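Local coordinates for superoxide dismutase (Leishmania major, PDB 4F2N), which catalyses, as an iron superoxide dismutase, the conversion of superoxide radicals into molecular oxygen and hydrogen peroxide, at residues B[61-66]-B[106-111]; B[36-41]-B[57-62]; B[112-117]-B[186-191]; B[87-92]-B[97-102]; B[195-198]-B[204-207]. One frame throughout, in Å; residues are numbered along the deposited sequence.

Contact 1 of 5, residues B[61-66]-B[106-111]. With FE2 (Fe (II) ion), chain N.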
# COMPACT_ATOMS: atom_id res chain seq x y z
N LYS B 61 -0.77 1.96 16.75
CA LYS B 61 -0.44 3.09 15.84
C LYS B 61 -1.39 3.19 14.67
O LYS B 61 -2.09 4.17 14.55
CB LYS B 61 1.00 3.06 15.29
CG LYS B 61 2.10 2.71 16.28
CD LYS B 61 2.31 3.75 17.34
CE LYS B 61 3.31 3.21 18.36
NZ LYS B 61 3.30 4.07 19.56
N HIS B 62 -1.40 2.18 13.79
CA HIS B 62 -2.21 2.20 12.55
C HIS B 62 -3.70 2.22 12.83
O HIS B 62 -4.41 3.14 12.42
CB HIS B 62 -1.86 1.03 11.64
CG HIS B 62 -0.47 1.13 11.06
ND1 HIS B 62 -0.20 1.79 9.91
CD2 HIS B 62 0.74 0.60 11.49
CE1 HIS B 62 1.11 1.70 9.64
NE2 HIS B 62 1.69 0.96 10.61
N HIS B 63 -4.17 1.21 13.54
CA HIS B 63 -5.60 1.13 13.80
C HIS B 63 -6.06 2.32 14.62
O HIS B 63 -7.06 2.94 14.31
CB HIS B 63 -5.93 -0.17 14.51
CG HIS B 63 -7.40 -0.46 14.53
ND1 HIS B 63 -7.89 -1.61 15.02
CD2 HIS B 63 -8.47 0.27 14.07
CE1 HIS B 63 -9.24 -1.61 14.89
NE2 HIS B 63 -9.59 -0.46 14.32
N SER B 64 -5.31 2.64 15.68
CA SER B 64 -5.66 3.78 16.52
C SER B 64 -5.82 5.08 15.72
O SER B 64 -6.72 5.87 16.00
CB SER B 64 -4.63 3.96 17.63
OG SER B 64 -5.04 5.02 18.47
N ALA B 65 -4.96 5.29 14.73
CA ALA B 65 -5.04 6.51 13.94
C ALA B 65 -6.34 6.58 13.14
O ALA B 65 -6.91 7.65 12.99
CB ALA B 65 -3.82 6.66 13.02
N TYR B 66 -6.79 5.45 12.60
CA TYR B 66 -8.08 5.42 11.87
C TYR B 66 -9.25 5.74 12.81
O TYR B 66 -10.18 6.46 12.44
CB TYR B 66 -8.33 4.02 11.25
CG TYR B 66 -7.35 3.66 10.16
CD1 TYR B 66 -7.26 4.43 8.99
CD2 TYR B 66 -6.54 2.53 10.27
CE1 TYR B 66 -6.37 4.10 7.96
CE2 TYR B 66 -5.65 2.19 9.25
CZ TYR B 66 -5.58 2.98 8.09
OH TYR B 66 -4.71 2.62 7.09
N PHE B 106 -13.34 -0.73 10.40
CA PHE B 106 -14.08 -1.98 10.31
C PHE B 106 -13.11 -3.12 9.92
O PHE B 106 -13.13 -4.20 10.56
CB PHE B 106 -15.23 -1.88 9.29
CG PHE B 106 -15.85 -3.22 8.96
CD1 PHE B 106 -16.91 -3.71 9.71
CD2 PHE B 106 -15.34 -4.01 7.92
CE1 PHE B 106 -17.46 -4.98 9.45
CE2 PHE B 106 -15.87 -5.27 7.64
CZ PHE B 106 -16.95 -5.75 8.41
N ASN B 107 -12.29 -2.90 8.90
CA ASN B 107 -11.44 -3.98 8.37
C ASN B 107 -10.52 -4.49 9.45
O ASN B 107 -10.38 -5.71 9.61
CB ASN B 107 -10.62 -3.54 7.15
CG ASN B 107 -11.49 -3.21 5.96
OD1 ASN B 107 -12.65 -3.67 5.86
ND2 ASN B 107 -10.94 -2.44 5.04
N HIS B 108 -9.90 -3.58 10.21
CA HIS B 108 -8.98 -3.99 11.30
C HIS B 108 -9.71 -4.67 12.43
O HIS B 108 -9.22 -5.67 12.97
CB HIS B 108 -8.14 -2.81 11.83
CG HIS B 108 -7.03 -2.38 10.88
ND1 HIS B 108 -7.25 -1.51 9.85
CD2 HIS B 108 -5.71 -2.78 10.78
CE1 HIS B 108 -6.12 -1.35 9.15
NE2 HIS B 108 -5.17 -2.14 9.69
N SER B 109 -10.87 -4.14 12.82
CA SER B 109 -11.67 -4.76 13.89
C SER B 109 -12.02 -6.19 13.56
O SER B 109 -11.97 -7.08 14.42
CB SER B 109 -12.94 -3.93 14.17
OG SER B 109 -12.55 -2.65 14.63
N PHE B 110 -12.37 -6.41 12.31
CA PHE B 110 -12.77 -7.74 11.85
C PHE B 110 -11.56 -8.66 11.87
O PHE B 110 -11.64 -9.79 12.36
CB PHE B 110 -13.39 -7.66 10.43
CG PHE B 110 -13.98 -8.98 10.00
CD1 PHE B 110 -15.18 -9.42 10.55
CD2 PHE B 110 -13.33 -9.77 9.07
CE1 PHE B 110 -15.74 -10.64 10.16
CE2 PHE B 110 -13.88 -10.99 8.68
CZ PHE B 110 -15.08 -11.43 9.22
N PHE B 111 -10.42 -8.15 11.38
CA PHE B 111 -9.14 -8.86 11.43
C PHE B 111 -8.77 -9.34 12.83
O PHE B 111 -8.36 -10.50 12.98
CB PHE B 111 -8.04 -7.93 10.88
CG PHE B 111 -6.74 -8.61 10.57
CD1 PHE B 111 -6.68 -9.82 9.88
CD2 PHE B 111 -5.54 -7.99 10.93
CE1 PHE B 111 -5.46 -10.42 9.57
CE2 PHE B 111 -4.30 -8.58 10.61
CZ PHE B 111 -4.27 -9.79 9.93
FE FE2 N . -3.56 -2.88 8.67
O HOH W 1 -4.45 -2.15 6.73

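Contact 2 of 5, residues B[36-41]-B[57-62]. With FE2 (Fe (II) ion), chain N.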
# COMPACT_ATOMS: atom_id res chain seq x y z
N PRO B 36 -11.08 -1.57 19.41
CA PRO B 36 -11.70 -2.73 20.07
C PRO B 36 -10.82 -3.40 21.11
O PRO B 36 -9.58 -3.38 21.02
CB PRO B 36 -11.94 -3.71 18.90
CG PRO B 36 -10.91 -3.35 17.90
CD PRO B 36 -10.68 -1.86 18.02
N THR B 37 -11.47 -3.97 22.11
CA THR B 37 -10.81 -4.78 23.12
C THR B 37 -10.37 -6.08 22.44
O THR B 37 -11.18 -6.75 21.82
CB THR B 37 -11.77 -5.05 24.30
OG1 THR B 37 -12.24 -3.80 24.83
CG2 THR B 37 -11.06 -5.84 25.42
N LEU B 38 -9.10 -6.43 22.54
CA LEU B 38 -8.59 -7.65 21.90
C LEU B 38 -8.92 -8.90 22.72
O LEU B 38 -8.95 -8.84 23.95
CB LEU B 38 -7.09 -7.54 21.64
CG LEU B 38 -6.61 -6.41 20.71
CD1 LEU B 38 -5.09 -6.39 20.63
CD2 LEU B 38 -7.18 -6.53 19.30
N GLY B 39 -9.16 -10.02 22.04
CA GLY B 39 -9.43 -11.29 22.74
C GLY B 39 -8.31 -11.78 23.67
O GLY B 39 -8.44 -12.80 24.33
N PHE B 40 -7.22 -11.03 23.73
CA PHE B 40 -5.96 -11.51 24.31
C PHE B 40 -5.13 -10.29 24.71
O PHE B 40 -5.51 -9.16 24.42
CB PHE B 40 -5.21 -12.34 23.26
CG PHE B 40 -5.20 -11.72 21.89
CD1 PHE B 40 -4.18 -10.85 21.51
CD2 PHE B 40 -6.22 -11.98 20.97
CE1 PHE B 40 -4.17 -10.27 20.25
CE2 PHE B 40 -6.23 -11.39 19.72
CZ PHE B 40 -5.20 -10.53 19.35
N ASN B 41 -3.99 -10.54 25.34
CA ASN B 41 -3.14 -9.46 25.83
C ASN B 41 -2.22 -8.89 24.73
O ASN B 41 -1.29 -9.57 24.28
CB ASN B 41 -2.34 -9.97 27.04
CG ASN B 41 -1.18 -9.07 27.42
OD1 ASN B 41 -1.21 -7.85 27.21
ND2 ASN B 41 -0.15 -9.67 28.00
N LEU B 57 2.58 -1.83 16.82
CA LEU B 57 2.53 -0.88 15.69
C LEU B 57 1.16 -0.94 15.06
O LEU B 57 0.51 0.09 14.83
CB LEU B 57 3.58 -1.22 14.63
CG LEU B 57 5.02 -1.00 15.10
CD1 LEU B 57 6.00 -1.59 14.09
CD2 LEU B 57 5.28 0.49 15.35
N HIS B 58 0.70 -2.15 14.77
CA HIS B 58 -0.47 -2.32 13.91
C HIS B 58 -1.73 -1.84 14.60
O HIS B 58 -2.58 -1.13 14.00
CB HIS B 58 -0.64 -3.79 13.53
CG HIS B 58 -1.46 -4.00 12.27
ND1 HIS B 58 -1.55 -5.19 11.65
CD2 HIS B 58 -2.21 -3.09 11.51
CE1 HIS B 58 -2.31 -5.05 10.54
NE2 HIS B 58 -2.71 -3.77 10.47
N TYR B 59 -1.85 -2.22 15.87
CA TYR B 59 -3.03 -1.94 16.68
C TYR B 59 -2.94 -0.55 17.31
O TYR B 59 -3.85 0.26 17.13
CB TYR B 59 -3.18 -3.04 17.75
CG TYR B 59 -4.30 -2.85 18.78
CD1 TYR B 59 -5.62 -3.19 18.48
CD2 TYR B 59 -4.02 -2.37 20.06
CE1 TYR B 59 -6.63 -3.04 19.43
CE2 TYR B 59 -5.02 -2.23 21.02
CZ TYR B 59 -6.32 -2.57 20.70
OH TYR B 59 -7.29 -2.41 21.66
N SER B 60 -1.87 -0.29 18.08
CA SER B 60 -1.75 1.00 18.79
C SER B 60 -1.39 2.19 17.91
O SER B 60 -1.65 3.31 18.32
CB SER B 60 -0.74 0.92 19.93
OG SER B 60 -1.24 0.02 20.88
N LYS B 61 -0.77 1.96 16.75
CA LYS B 61 -0.44 3.09 15.84
C LYS B 61 -1.39 3.19 14.67
O LYS B 61 -2.09 4.17 14.55
CB LYS B 61 1.00 3.06 15.29
CG LYS B 61 2.10 2.71 16.28
CD LYS B 61 2.31 3.75 17.34
CE LYS B 61 3.31 3.21 18.36
NZ LYS B 61 3.30 4.07 19.56
N HIS B 62 -1.40 2.18 13.79
CA HIS B 62 -2.21 2.20 12.55
C HIS B 62 -3.70 2.22 12.83
O HIS B 62 -4.41 3.14 12.42
CB HIS B 62 -1.86 1.03 11.64
CG HIS B 62 -0.47 1.13 11.06
ND1 HIS B 62 -0.20 1.79 9.91
CD2 HIS B 62 0.74 0.60 11.49
CE1 HIS B 62 1.11 1.70 9.64
NE2 HIS B 62 1.69 0.96 10.61
FE FE2 N . -3.56 -2.88 8.67
O HOH W 2 -7.31 -4.73 23.86
O HOH W 1 -4.45 -2.15 6.73

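Contact 3 of 5, residues B[112-117]-B[186-191]. With FE2 (Fe (II) ion), chain N.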
# COMPACT_ATOMS: atom_id res chain seq x y z
N TRP B 112 -8.88 -8.48 13.84
CA TRP B 112 -8.55 -8.92 15.21
C TRP B 112 -9.43 -10.04 15.69
O TRP B 112 -8.95 -10.93 16.40
CB TRP B 112 -8.60 -7.76 16.21
CG TRP B 112 -7.77 -6.57 15.80
CD1 TRP B 112 -8.16 -5.23 15.83
CD2 TRP B 112 -6.40 -6.56 15.27
NE1 TRP B 112 -7.15 -4.41 15.37
CE2 TRP B 112 -6.06 -5.16 15.02
CE3 TRP B 112 -5.46 -7.54 14.98
CZ2 TRP B 112 -4.82 -4.77 14.51
CZ3 TRP B 112 -4.22 -7.15 14.47
CH2 TRP B 112 -3.90 -5.80 14.24
N LYS B 113 -10.70 -10.00 15.32
CA LYS B 113 -11.64 -11.09 15.69
C LYS B 113 -11.30 -12.42 15.02
O LYS B 113 -11.64 -13.49 15.56
CB LYS B 113 -13.09 -10.70 15.34
CG LYS B 113 -13.62 -9.50 16.11
CD LYS B 113 -13.78 -9.79 17.58
CE LYS B 113 -15.16 -10.37 17.87
NZ LYS B 113 -15.26 -10.56 19.35
N CYS B 114 -10.62 -12.35 13.87
CA CYS B 114 -10.18 -13.55 13.14
C CYS B 114 -8.94 -14.21 13.72
O CYS B 114 -8.53 -15.25 13.21
CB CYS B 114 -9.85 -13.20 11.70
SG CYS B 114 -11.35 -12.78 10.82
N LEU B 115 -8.31 -13.57 14.71
CA LEU B 115 -7.02 -14.03 15.22
C LEU B 115 -7.02 -14.30 16.71
O LEU B 115 -7.76 -13.65 17.48
CB LEU B 115 -5.88 -13.04 14.90
CG LEU B 115 -5.82 -12.49 13.47
CD1 LEU B 115 -4.79 -11.35 13.35
CD2 LEU B 115 -5.45 -13.65 12.54
N SER B 116 -6.16 -15.24 17.10
CA SER B 116 -5.98 -15.63 18.50
C SER B 116 -4.60 -16.29 18.69
O SER B 116 -4.17 -17.07 17.85
CB SER B 116 -7.08 -16.62 18.91
OG SER B 116 -7.14 -16.73 20.32
N PRO B 117 -3.91 -16.01 19.82
CA PRO B 117 -2.63 -16.71 20.07
C PRO B 117 -2.78 -18.22 19.93
O PRO B 117 -3.65 -18.80 20.56
CB PRO B 117 -2.30 -16.32 21.52
CG PRO B 117 -2.92 -14.95 21.67
CD PRO B 117 -4.23 -15.05 20.90
N PRO B 186 -18.41 -11.04 4.75
CA PRO B 186 -17.09 -11.53 5.15
C PRO B 186 -17.20 -12.50 6.31
O PRO B 186 -18.02 -12.30 7.21
CB PRO B 186 -16.35 -10.23 5.59
CG PRO B 186 -17.04 -9.14 4.81
CD PRO B 186 -18.50 -9.56 4.85
N ILE B 187 -16.37 -13.55 6.28
CA ILE B 187 -16.23 -14.47 7.41
C ILE B 187 -14.79 -14.60 7.86
O ILE B 187 -14.53 -15.08 8.96
CB ILE B 187 -16.91 -15.87 7.17
CG1 ILE B 187 -16.09 -16.72 6.19
CG2 ILE B 187 -18.36 -15.70 6.71
CD1 ILE B 187 -16.64 -18.12 5.96
N PHE B 188 -13.85 -14.15 7.01
CA PHE B 188 -12.41 -14.16 7.34
C PHE B 188 -11.68 -13.14 6.47
O PHE B 188 -12.08 -12.89 5.32
CB PHE B 188 -11.81 -15.54 7.10
CG PHE B 188 -10.32 -15.58 7.39
CD1 PHE B 188 -9.85 -15.36 8.69
CD2 PHE B 188 -9.38 -15.74 6.36
CE1 PHE B 188 -8.49 -15.33 8.98
CE2 PHE B 188 -8.01 -15.75 6.64
CZ PHE B 188 -7.57 -15.54 7.96
N THR B 189 -10.67 -12.49 7.03
CA THR B 189 -9.82 -11.57 6.25
C THR B 189 -8.35 -11.68 6.63
O THR B 189 -8.02 -12.04 7.77
CB THR B 189 -10.29 -10.09 6.36
OG1 THR B 189 -9.71 -9.34 5.28
CG2 THR B 189 -9.83 -9.43 7.66
N ALA B 190 -7.47 -11.36 5.68
CA ALA B 190 -6.04 -11.16 5.97
C ALA B 190 -5.68 -9.79 5.46
O ALA B 190 -5.95 -9.44 4.29
CB ALA B 190 -5.19 -12.22 5.27
N ASP B 191 -5.10 -8.98 6.33
CA ASP B 191 -4.59 -7.65 5.94
C ASP B 191 -3.31 -7.87 5.13
O ASP B 191 -2.39 -8.55 5.61
CB ASP B 191 -4.24 -6.89 7.23
CG ASP B 191 -3.92 -5.42 7.00
OD1 ASP B 191 -3.91 -4.96 5.83
OD2 ASP B 191 -3.70 -4.70 8.02
FE FE2 N . -3.56 -2.88 8.67
O HOH W 1 -4.45 -2.15 6.73

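Contact 4 of 5, residues B[87-92]-B[97-102]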
# COMPACT_ATOMS: atom_id res chain seq x y z
N LEU B 87 -21.44 2.12 4.19
CA LEU B 87 -22.45 2.01 3.16
C LEU B 87 -22.97 3.37 2.68
O LEU B 87 -23.34 3.50 1.51
CB LEU B 87 -23.60 1.10 3.60
CG LEU B 87 -23.21 -0.39 3.77
CD1 LEU B 87 -24.41 -1.18 4.29
CD2 LEU B 87 -22.68 -1.00 2.47
N ALA B 88 -22.99 4.36 3.56
CA ALA B 88 -23.47 5.71 3.21
C ALA B 88 -22.40 6.53 2.46
O ALA B 88 -22.73 7.50 1.78
CB ALA B 88 -23.90 6.43 4.47
N THR B 89 -21.13 6.13 2.56
CA THR B 89 -20.03 6.90 1.94
C THR B 89 -19.40 6.24 0.69
O THR B 89 -18.75 6.92 -0.10
CB THR B 89 -18.92 7.24 2.95
OG1 THR B 89 -18.42 6.04 3.59
CG2 THR B 89 -19.45 8.19 4.03
N THR B 90 -19.61 4.93 0.53
CA THR B 90 -19.02 4.17 -0.58
C THR B 90 -19.41 4.75 -1.93
O THR B 90 -20.57 5.13 -2.15
CB THR B 90 -19.31 2.65 -0.50
OG1 THR B 90 -18.57 1.94 -1.50
CG2 THR B 90 -20.81 2.34 -0.66
N GLY B 91 -18.43 4.87 -2.82
CA GLY B 91 -18.65 5.39 -4.16
C GLY B 91 -19.03 6.86 -4.27
O GLY B 91 -19.38 7.31 -5.35
N ILE B 92 -18.96 7.61 -3.17
CA ILE B 92 -19.25 9.05 -3.17
C ILE B 92 -17.94 9.86 -3.02
O ILE B 92 -17.25 9.78 -1.99
CB ILE B 92 -20.26 9.43 -2.06
CG1 ILE B 92 -21.58 8.68 -2.28
CG2 ILE B 92 -20.48 10.95 -2.01
CD1 ILE B 92 -22.71 9.15 -1.39
N VAL B 97 -12.58 10.50 2.20
CA VAL B 97 -11.76 10.55 3.40
C VAL B 97 -12.46 9.79 4.53
O VAL B 97 -11.87 8.91 5.16
CB VAL B 97 -11.39 12.00 3.79
CG1 VAL B 97 -10.71 12.04 5.15
CG2 VAL B 97 -10.47 12.59 2.73
N MET B 98 -13.73 10.10 4.76
CA MET B 98 -14.46 9.37 5.79
C MET B 98 -14.63 7.89 5.44
O MET B 98 -14.50 7.02 6.32
CB MET B 98 -15.82 10.01 6.07
CG MET B 98 -16.60 9.24 7.13
SD MET B 98 -17.81 10.29 7.99
CE MET B 98 -18.79 10.93 6.62
N PHE B 99 -14.93 7.59 4.18
CA PHE B 99 -15.06 6.18 3.77
C PHE B 99 -13.80 5.40 4.18
O PHE B 99 -13.89 4.34 4.80
CB PHE B 99 -15.31 6.03 2.25
CG PHE B 99 -15.21 4.61 1.78
CD1 PHE B 99 -16.31 3.75 1.87
CD2 PHE B 99 -13.99 4.09 1.31
CE1 PHE B 99 -16.23 2.44 1.45
CE2 PHE B 99 -13.90 2.76 0.92
CZ PHE B 99 -15.03 1.94 1.00
N ASN B 100 -12.64 5.94 3.82
CA ASN B 100 -11.39 5.26 4.07
C ASN B 100 -11.17 5.00 5.56
O ASN B 100 -10.72 3.91 5.93
CB ASN B 100 -10.20 6.03 3.47
CG ASN B 100 -10.12 5.90 1.94
OD1 ASN B 100 -10.65 4.97 1.34
ND2 ASN B 100 -9.42 6.85 1.32
N GLN B 101 -11.48 5.97 6.43
CA GLN B 101 -11.22 5.76 7.87
C GLN B 101 -12.23 4.74 8.42
O GLN B 101 -11.88 3.88 9.23
CB GLN B 101 -11.30 7.06 8.66
CG GLN B 101 -10.39 8.18 8.13
CD GLN B 101 -8.92 7.81 8.16
OE1 GLN B 101 -8.34 7.52 9.22
NE2 GLN B 101 -8.32 7.79 7.01
N ALA B 102 -13.49 4.86 8.00
CA ALA B 102 -14.57 3.96 8.51
C ALA B 102 -14.34 2.52 8.06
O ALA B 102 -14.37 1.57 8.89
CB ALA B 102 -15.94 4.46 8.05

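Contact 5 of 5, residues B[195-198]-B[204-207]. With FE2 (Fe (II) ion), chain N.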
# COMPACT_ATOMS: atom_id res chain seq x y z
N HIS B 195 2.35 -2.85 6.08
CA HIS B 195 2.50 -2.69 7.53
C HIS B 195 1.98 -3.87 8.32
O HIS B 195 2.36 -4.01 9.50
CB HIS B 195 1.86 -1.37 8.04
CG HIS B 195 0.35 -1.37 8.04
ND1 HIS B 195 -0.38 -0.47 7.31
CD2 HIS B 195 -0.59 -2.18 8.72
CE1 HIS B 195 -1.71 -0.69 7.51
NE2 HIS B 195 -1.84 -1.75 8.36
N ALA B 196 1.12 -4.72 7.75
CA ALA B 196 0.57 -5.85 8.54
C ALA B 196 1.68 -6.84 8.87
O ALA B 196 1.63 -7.54 9.91
CB ALA B 196 -0.59 -6.54 7.83
N TYR B 197 2.69 -6.92 8.00
CA TYR B 197 3.70 -7.98 8.15
C TYR B 197 5.13 -7.50 8.05
O TYR B 197 6.03 -8.32 8.20
CB TYR B 197 3.48 -9.08 7.07
CG TYR B 197 3.53 -8.55 5.64
CD1 TYR B 197 4.75 -8.45 4.94
CD2 TYR B 197 2.37 -8.13 4.99
CE1 TYR B 197 4.77 -7.94 3.62
CE2 TYR B 197 2.39 -7.65 3.70
CZ TYR B 197 3.59 -7.54 3.02
OH TYR B 197 3.62 -7.05 1.74
N TYR B 198 5.36 -6.21 7.77
CA TYR B 198 6.75 -5.81 7.43
C TYR B 198 7.72 -5.89 8.60
O TYR B 198 8.92 -6.12 8.40
CB TYR B 198 6.84 -4.42 6.78
CG TYR B 198 7.88 -4.37 5.68
CD1 TYR B 198 7.58 -4.82 4.40
CD2 TYR B 198 9.18 -3.92 5.94
CE1 TYR B 198 8.54 -4.79 3.39
CE2 TYR B 198 10.16 -3.91 4.94
CZ TYR B 198 9.83 -4.34 3.67
OH TYR B 198 10.78 -4.32 2.67
N ARG B 204 8.62 -10.47 2.81
CA ARG B 204 8.19 -11.85 2.61
C ARG B 204 6.68 -12.05 2.84
O ARG B 204 6.27 -12.80 3.74
CB ARG B 204 9.05 -12.80 3.48
CG ARG B 204 10.55 -12.63 3.18
CD ARG B 204 11.45 -13.59 3.95
NE ARG B 204 11.19 -13.63 5.39
CZ ARG B 204 11.71 -12.78 6.28
NH1 ARG B 204 12.52 -11.80 5.87
NH2 ARG B 204 11.45 -12.93 7.58
N ARG B 205 5.85 -11.41 2.00
CA ARG B 205 4.40 -11.48 2.16
C ARG B 205 3.90 -12.92 2.04
O ARG B 205 2.97 -13.32 2.75
CB ARG B 205 3.68 -10.58 1.13
CG ARG B 205 2.17 -10.50 1.36
CD ARG B 205 1.40 -9.88 0.22
NE ARG B 205 1.58 -8.43 0.13
CZ ARG B 205 0.90 -7.64 -0.72
NH1 ARG B 205 -0.04 -8.15 -1.52
NH2 ARG B 205 1.11 -6.31 -0.73
N ALA B 206 4.50 -13.71 1.14
CA ALA B 206 4.08 -15.11 0.93
C ALA B 206 4.24 -15.94 2.19
O ALA B 206 3.36 -16.73 2.56
CB ALA B 206 4.84 -15.74 -0.24
N ASP B 207 5.38 -15.77 2.85
CA ASP B 207 5.63 -16.49 4.11
C ASP B 207 4.66 -16.06 5.21
O ASP B 207 4.20 -16.88 6.00
CB ASP B 207 7.04 -16.20 4.56
CG ASP B 207 8.07 -16.84 3.66
OD1 ASP B 207 7.71 -17.71 2.83
OD2 ASP B 207 9.27 -16.50 3.81
FE FE2 N . -3.56 -2.88 8.67
O HOH W 1 -4.45 -2.15 6.73

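Contact 1 of 5, residues B[61-66]-B[106-111]
The CB of H108, a ligand of the iron, sits almost squarely over the imidazole face of H63. It lies 3.4 Å from the centroid of the H63 ring, 11° off the ring normal, which makes a CH-pi contact. The two side chains run past each other in opposite directions, and their imidazoles meet obliquely, with centroids 5.2 Å apart. The ring of H63 is laid across the neighbouring helix by its first torsion, with CG anti to the backbone N (chi1 -167°). S109 meets the same ring at its edge, in plane, with OG 3.5 Å from H63 CE1. Y66 comes from the next turn of its helix. Its CE2 reaches H108 CE1 at 3.6 Å. The two planes are nearly parallel but offset, with little of one ring above the other.

The contact is a buried helix-helix packing within the alpha-hairpin domain of iron/manganese superoxide dismutases. Helices 52-71 and 96-113 pack here with segment axes 10.2 Å apart and N-to-C directions 134° apart. Each helix gives one histidine to the metal, H58 and H108, and D191 and H195 complete the protein ligands.

H108 NE2 binds the iron at 2.0 Å. Its ND1 is hydrogen-bonded to the backbone O of Q104, which restrains the rotation of the ring. H63 is gripped at both nitrogens, ND1 by W112 NE1 and NE2 by H105 ND1. The hydroxyl of Y66 pairs with Q104 NE2, and S109 OG bonds to the backbone O of H105.

Contact 2 of 5, residues B[36-41]-B[57-62]
Y59 is held tightly on one face and at its hydroxyl end by the loop 36-41. L38 lies over the ring face, its CD1 3.8 Å from the centroid of Y59 and 8° off the normal, a CH-pi contact. The other methyl, L38 CD2, reaches toward the rim and comes within 3.5 Å of Y59 CE1. At the ring edge the phenol donates a short hydrogen bond from Y59 OH to P36 O, 2.6 Å long. The hydroxyl is tilted 28° from the carbonyl plane of P36. Y59 can reach the loop because its CG is anti to the backbone N (chi1 175°), which turns the ring toward the loop.

The loop precedes helix 52-71 of the alpha-hairpin domain. H58, the next residue back on that helix, binds the iron through NE2 at 2.2 Å. W112 of helix 96-113 meets Y59 edge-to-face, and L38 also packs on W112.

The other part of the contact is looser and near the surface. P36 CD stays 4.4 Å from Y59 CE1. T37 is exposed, and its CB points away from the helix. Water 2 bridges L38 N and the same Y59 hydroxyl that bonds to P36. It accepts from L38 N at 2.8 Å and donates to Y59 OH.

Contact 3 of 5, residues B[112-117]-B[186-191]
C114 packs against F188 where the alpha-hairpin domain meets the C-terminal alpha/beta domain of this iron/manganese superoxide dismutase. C114 lies near the C-terminal end of helix 96-113. F188 lies on strand 185-191, an outer strand of the three-stranded antiparallel sheet, at a classic beta bulge in which I187 and F188 both face L159.

From its CB outward, C114 works along one side of the phenyl ring. CB is 3.7 Å from both F188 CD1 and F188 CE1. The next atom, SG, is again 3.7 Å from F188 CD1, but it has moved past the ring toward the strand backbone. Here SG is 3.9 Å from T189 N and 4.3 Å from I187 O. The sulfur takes this direction because it is anti to the carbonyl carbon of C114 (chi1 -69°). Its sulfur-aromatic approach to the ring is oblique, 64° off the ring normal. F188 also meets the ring of F144, and V221 of helix 218-229 packs on it.

The contact is buried, and T189 O has no polar partner in the model. The hydroxyl of T189 is satisfied by T157 O on the adjacent strand. Further along the strand is the metal ligand D191. Its OD1 accepts from W193 N and, weakly, from water 1, while its OD2 binds the iron at 1.9 Å.

Contact 4 of 5, residues B[87-92]-B[97-102]
The ring of F99 is approached at its edge, in plane, by the hydroxyl oxygen of T89, with T89 OG1 3.6 Å from F99 CD1. N100 OD1 also lies at the ring edge. T90 approaches obliquely, its CB 3.7 Å from F99 CE1. The first torsion of F99 sets the ring beside T90, with CG anti to the backbone N (chi1 170°).

T89 packs against the helix backbone as well. Its OG1 is 3.4 Å from both F99 CA and F99 CB, but no hydrogen bond crosses between the segments. OG1 sits between the backbone N and carbonyl carbon of its own residue (chi1 56°), and it bonds back to I85 O. The methyl branch takes the other direction, and T89 CG2 meets M98 CE at 3.8 Å. The M98 chain bends at its last torsion to bring that methyl across T89 at about a right angle.

Helix 82-89 ends here, and T90 is the first residue to leave helical geometry. A type II turn from T89 to I92 follows, closed by I92 N to T89 O at 3.2 Å, with G91 at positive phi. The arrangement is a turn linking two helices of the alpha-hairpin domain, 82-89 and 96-113.

Contact 5 of 5, residues B[195-198]-B[204-207]
Just beyond the iron ligand H195, the chain of the C-terminal domain folds back on itself, and Y197 meets R205 across this bend. The centre is one straight hydrogen bond. R205 NE donates to Y197 OH at 2.9 Å, with an N-H...O angle of 173°. The oxygen lies at the edge of the guanidinium, in its plane, while the ring and guanidinium planes are 73° apart. The arginine therefore does not stack on the ring.

Its backbone end does lie over the ring. R205 CA is 4.1 Å from the centroid of Y197, a CH-pi contact displaced toward the rim. R205 CB and CG continue along the phenol, with CB 3.6 Å from Y197 CZ. The arginine chain then bends at chi3 (-73°), which brings NE round to the hydroxyl.

The rest of the guanidinium is also held. R205 NH1 bonds to the backbone O of N151 and of G148, and NH2 to G153 O, so three carbonyls and the phenol fix it. Y197 also meets the ring of Y208.

H195 binds the iron through NE2 at 2.1 Å, and its backbone N bonds to E194 of the second subunit. Y198 OH bonds to H62 of that subunit. This histidine-tyrosine and glutamate-histidine pairing across the dimer interface is characteristic of the iron/manganese superoxide dismutase active site.

Contacts 1 and 3 are buried, contact 2 is at the surface, and contacts 4 and 5 are partly buried. Contacts 1, 2, 3 and 5 each bring one ligand to the same iron and share water 1. Contact 4 brings no ligand to the iron; its centre is about 15 Å from that of contact 1. Helix 96-113 serves contacts 1, 3 and 4, and helix 52-71 serves contacts 1 and 2. The two buried contacts have no hydrogen bond between their segments. Contacts 4 and 5 differ although similarly buried: contact 4 has none, whereas contact 5, like contact 2, turns on a tyrosine hydroxyl.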